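Local coordinates for cell division control protein 45 cdc45 putative (Entamoeba histolytica, PDB 6CC2), which probably serves as a component of the replicative DNA helicase assembly, as other Cdc45 proteins do, and may switch conformation to regulate replication, at residues 10-15 and 191-196; 123-128 and 183-188. All coordinates share one frame; numbering follows the deposited sequence.

Interaction 1 of 2, residues 10-15 and 191-196; sequences ELYNGL and KKLNKV
Tyr-12 meets Leu-193 with the base of its side chain and Lys-195 with its far end, and walking out along the tyrosine separates the two. At the start, CB lies 3.7 Å from CD1 of Leu-193. The same methyl is 3.8 Å from the Tyr-12 CG and 3.7 Å from its CD2, so a single leucine methyl touches both CB and the near end of the ring, coming in obliquely to it. Further out the partner changes. Lys-195 CE stands 3.8 Å from Tyr-12 CE1 and 3.7 Å from CZ, while CD of the lysine lies over one face of the ring. Bends at chi3 (92°) and chi4 (71°) turn the end of the lysine along the outer part of the ring, with NZ 3.9 Å from Tyr-12 CE1. At the tip, Tyr-12 OH is 3.7 Å from Lys-195 CE. No hydrogen bond joins the two segments. Instead the hydroxyl hydrogen-bonds to OD2 of Asp-49, the same oxygen that forms a salt bridge with Lys-195 NZ, so one carboxylate ties both polar ends together. The approach depends on how the second helix ends. Asn-194, with positive phi (58°), is the C-prime residue of a Schellman motif, and the chain turns there between Leu-193 and Lys-195. The contact thus joins helix 8-20 to the turn that follows helix 182-192, with Met-45 and Phe-46 of helix 33-48 also packing on Tyr-12.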
# COMPACT_ATOMS: atom_id res chain seq x y z
N GLU A 10 -7.28 12.51 -28.09
CA GLU A 10 -7.19 11.48 -29.12
C GLU A 10 -7.33 10.09 -28.51
O GLU A 10 -7.96 9.20 -29.10
CB GLU A 10 -5.86 11.62 -29.86
CG GLU A 10 -5.66 10.60 -30.97
CD GLU A 10 -4.31 10.75 -31.66
OE1 GLU A 10 -3.65 11.79 -31.45
OE2 GLU A 10 -3.92 9.83 -32.41
N LEU A 11 -6.75 9.87 -27.33
CA LEU A 11 -6.84 8.57 -26.68
C LEU A 11 -8.28 8.21 -26.38
O LEU A 11 -8.75 7.12 -26.71
CB LEU A 11 -6.00 8.58 -25.40
CG LEU A 11 -5.74 7.24 -24.71
CD1 LEU A 11 -4.52 7.31 -23.80
CD2 LEU A 11 -6.96 6.78 -23.93
N TYR A 12 -9.02 9.13 -25.74
CA TYR A 12 -10.38 8.83 -25.32
C TYR A 12 -11.34 8.74 -26.50
O TYR A 12 -12.28 7.94 -26.46
CB TYR A 12 -10.86 9.90 -24.32
CG TYR A 12 -11.91 9.39 -23.37
CD1 TYR A 12 -13.26 9.45 -23.71
CD2 TYR A 12 -11.57 8.86 -22.15
CE1 TYR A 12 -14.23 8.97 -22.85
CE2 TYR A 12 -12.53 8.38 -21.29
CZ TYR A 12 -13.85 8.44 -21.64
OH TYR A 12 -14.81 7.96 -20.77
N ASN A 13 -11.14 9.55 -27.54
CA ASN A 13 -11.92 9.38 -28.76
C ASN A 13 -11.77 7.97 -29.32
O ASN A 13 -12.72 7.39 -29.84
CB ASN A 13 -11.50 10.42 -29.80
CG ASN A 13 -12.08 11.79 -29.53
OD1 ASN A 13 -13.05 11.93 -28.79
ND2 ASN A 13 -11.50 12.80 -30.16
N GLY A 14 -10.56 7.41 -29.21
CA GLY A 14 -10.35 6.04 -29.66
C GLY A 14 -11.15 5.05 -28.84
O GLY A 14 -11.76 4.13 -29.38
N LEU A 15 -11.17 5.24 -27.52
CA LEU A 15 -11.99 4.39 -26.66
C LEU A 15 -13.45 4.48 -27.07
O LEU A 15 -14.13 3.45 -27.24
CB LEU A 15 -11.82 4.81 -25.20
CG LEU A 15 -10.44 4.76 -24.59
CD1 LEU A 15 -10.53 5.28 -23.16
CD2 LEU A 15 -9.86 3.35 -24.58
N LYS A 191 -9.62 15.86 -15.82
CA LYS A 191 -9.56 17.31 -15.85
C LYS A 191 -9.31 17.82 -17.26
O LYS A 191 -9.97 18.76 -17.71
CB LYS A 191 -8.46 17.80 -14.91
CG LYS A 191 -8.77 17.63 -13.43
CD LYS A 191 -7.65 18.16 -12.53
CE LYS A 191 -7.30 19.62 -12.83
NZ LYS A 191 -8.49 20.52 -12.83
N LYS A 192 -8.36 17.19 -17.96
CA LYS A 192 -8.04 17.63 -19.32
C LYS A 192 -9.24 17.48 -20.25
O LYS A 192 -9.46 18.29 -21.16
CB LYS A 192 -6.85 16.83 -19.85
CG LYS A 192 -6.44 17.17 -21.28
CD LYS A 192 -5.98 18.63 -21.41
CE LYS A 192 -5.37 18.89 -22.78
NZ LYS A 192 -4.79 20.26 -22.87
N LEU A 193 -10.03 16.43 -20.03
CA LEU A 193 -11.17 16.14 -20.92
C LEU A 193 -12.48 16.76 -20.44
O LEU A 193 -13.54 16.47 -21.03
CB LEU A 193 -11.34 14.62 -21.04
CG LEU A 193 -10.14 13.86 -21.61
CD1 LEU A 193 -10.40 12.36 -21.59
CD2 LEU A 193 -9.86 14.33 -23.04
N ASN A 194 -12.43 17.61 -19.43
CA ASN A 194 -13.61 18.26 -18.85
C ASN A 194 -14.63 17.22 -18.36
O ASN A 194 -15.83 17.37 -18.53
CB ASN A 194 -14.25 19.23 -19.83
CG ASN A 194 -13.55 20.57 -19.85
OD1 ASN A 194 -12.95 20.98 -18.85
ND2 ASN A 194 -13.64 21.27 -20.97
N LYS A 195 -14.13 16.16 -17.74
CA LYS A 195 -14.97 15.09 -17.21
C LYS A 195 -14.83 14.95 -15.71
O LYS A 195 -15.23 13.93 -15.14
CB LYS A 195 -14.63 13.76 -17.90
CG LYS A 195 -14.70 13.83 -19.43
CD LYS A 195 -14.21 12.52 -20.06
CE LYS A 195 -15.35 11.56 -20.30
NZ LYS A 195 -16.23 12.02 -21.42
N VAL A 196 -14.23 15.93 -15.04
CA VAL A 196 -13.97 15.78 -13.62
C VAL A 196 -15.27 15.86 -12.84
O VAL A 196 -16.15 16.70 -13.12
CB VAL A 196 -12.94 16.83 -13.15
CG1 VAL A 196 -13.42 18.22 -13.36
CG2 VAL A 196 -12.60 16.59 -11.67

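Interaction 2 of 2, residues 123-128 and 183-188; sequences GLITSN and GRVALA
This is an apolar strand-to-helix packing contact, placed where strand 122-125 of the parallel sheet runs out into a loop beside helix 182-192. Two small van der Waals pairs carry it, and no hydrogen bond crosses. In the first, Ile-125 CG2 lies 3.6 Å from Val-185 CG1. Each of these methyls is set trans to the backbone N of its own residue, and they meet as single branches of side chains that run at a slant to one another. In the second, Ser-127 CB lies 3.7 Å from Ala-188 CB. With so little side chain in between, the backbones come near: Ser-127 CA and Val-185 CA are 5.4 Å apart. The serine uses only its CB here, since chi1 of 71° directs OG to a hydrogen bond with Glu-180, just ahead of the helix. Val-185 and Ala-188 are three residues apart, a little under one turn of helix, and therefore present a common flank to the strand end. Val-185 and Ile-125 both also touch Ile-106 of the adjacent strand 102-106. A helix laid against a parallel sheet in this way is characteristic of alpha/beta folds, consistent with the relationship of Cdc45 to the DHH phosphoesterase family.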
# COMPACT_ATOMS: atom_id res chain seq x y z
N GLY A 123 1.52 2.61 -24.79
CA GLY A 123 1.21 3.96 -24.35
C GLY A 123 1.45 4.17 -22.87
O GLY A 123 0.60 3.79 -22.04
N LEU A 124 2.60 4.74 -22.52
CA LEU A 124 2.93 5.07 -21.14
C LEU A 124 2.31 6.42 -20.78
O LEU A 124 2.78 7.46 -21.24
CB LEU A 124 4.44 5.11 -20.96
CG LEU A 124 5.22 3.84 -21.19
CD1 LEU A 124 6.69 4.14 -21.45
CD2 LEU A 124 5.08 2.90 -19.98
N ILE A 125 1.28 6.41 -19.98
CA ILE A 125 0.50 7.62 -19.70
C ILE A 125 1.13 8.38 -18.54
O ILE A 125 1.38 7.81 -17.46
CB ILE A 125 -0.97 7.29 -19.42
CG1 ILE A 125 -1.59 6.61 -20.63
CG2 ILE A 125 -1.74 8.55 -19.06
CD1 ILE A 125 -3.00 6.10 -20.37
N THR A 126 1.39 9.67 -18.77
CA THR A 126 1.83 10.58 -17.73
C THR A 126 0.93 11.81 -17.77
O THR A 126 0.28 12.08 -18.78
CB THR A 126 3.29 11.02 -17.92
OG1 THR A 126 3.34 11.95 -19.00
CG2 THR A 126 4.18 9.83 -18.23
N SER A 127 0.93 12.55 -16.67
CA SER A 127 0.04 13.70 -16.54
C SER A 127 0.60 15.00 -17.10
O SER A 127 -0.13 15.99 -17.17
CB SER A 127 -0.31 13.92 -15.07
OG SER A 127 0.82 14.39 -14.37
N ASN A 128 1.87 15.01 -17.51
CA ASN A 128 2.47 16.25 -17.98
C ASN A 128 1.68 16.83 -19.15
O ASN A 128 0.90 16.14 -19.82
CB ASN A 128 3.91 16.01 -18.44
CG ASN A 128 4.65 15.02 -17.56
OD1 ASN A 128 4.77 15.21 -16.35
ND2 ASN A 128 5.13 13.94 -18.17
N GLY A 183 -3.74 7.12 -9.34
CA GLY A 183 -5.01 7.82 -9.23
C GLY A 183 -4.93 9.27 -9.64
O GLY A 183 -5.88 9.81 -10.23
N ARG A 184 -3.80 9.92 -9.36
CA ARG A 184 -3.62 11.30 -9.77
C ARG A 184 -3.59 11.43 -11.29
O ARG A 184 -4.12 12.40 -11.85
CB ARG A 184 -2.32 11.84 -9.16
CG ARG A 184 -1.88 13.15 -9.68
CD ARG A 184 -2.81 14.29 -9.25
NE ARG A 184 -2.19 15.58 -9.54
CZ ARG A 184 -1.44 16.26 -8.67
NH1 ARG A 184 -1.23 15.79 -7.45
NH2 ARG A 184 -0.91 17.42 -9.03
N VAL A 185 -2.99 10.45 -11.98
CA VAL A 185 -2.98 10.47 -13.44
C VAL A 185 -4.40 10.34 -13.98
O VAL A 185 -4.77 11.02 -14.94
CB VAL A 185 -2.06 9.37 -13.99
CG1 VAL A 185 -2.18 9.30 -15.53
CG2 VAL A 185 -0.62 9.63 -13.60
N ALA A 186 -5.20 9.45 -13.40
CA ALA A 186 -6.59 9.30 -13.85
C ALA A 186 -7.35 10.61 -13.65
O ALA A 186 -8.11 11.04 -14.54
CB ALA A 186 -7.28 8.16 -13.11
N LEU A 187 -7.14 11.27 -12.51
CA LEU A 187 -7.72 12.58 -12.26
C LEU A 187 -7.26 13.59 -13.29
O LEU A 187 -8.05 14.42 -13.76
CB LEU A 187 -7.36 13.07 -10.85
CG LEU A 187 -7.80 14.49 -10.50
CD1 LEU A 187 -9.34 14.61 -10.44
CD2 LEU A 187 -7.18 14.88 -9.14
N ALA A 188 -5.98 13.51 -13.69
CA ALA A 188 -5.47 14.43 -14.71
C ALA A 188 -6.15 14.23 -16.06
O ALA A 188 -6.40 15.19 -16.77
CB ALA A 188 -3.96 14.28 -14.84

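Overall arrangement
From the N terminus, after the short edge strand 2-3 the chain enters helix 8-20, the starting side of interaction 1, and then lays down most of the parallel sheet before reaching 123-128. There interaction 2 begins; its loop, which includes the unmodelled residues 131-170, closes at 183-188. A few residues on, 191-196 closes interaction 1, so the shorter loop is nested within the longer. Both closures use helix 182-192, its N-terminal half in interaction 2 and the turn just past its C-terminal end in interaction 1. Their centres lie about 11 Å apart and they touch directly: Leu-11 CD1 is 3.9 Å from Ile-125 CD1. Together they tie this helix to strand 122-125 and helix 8-20.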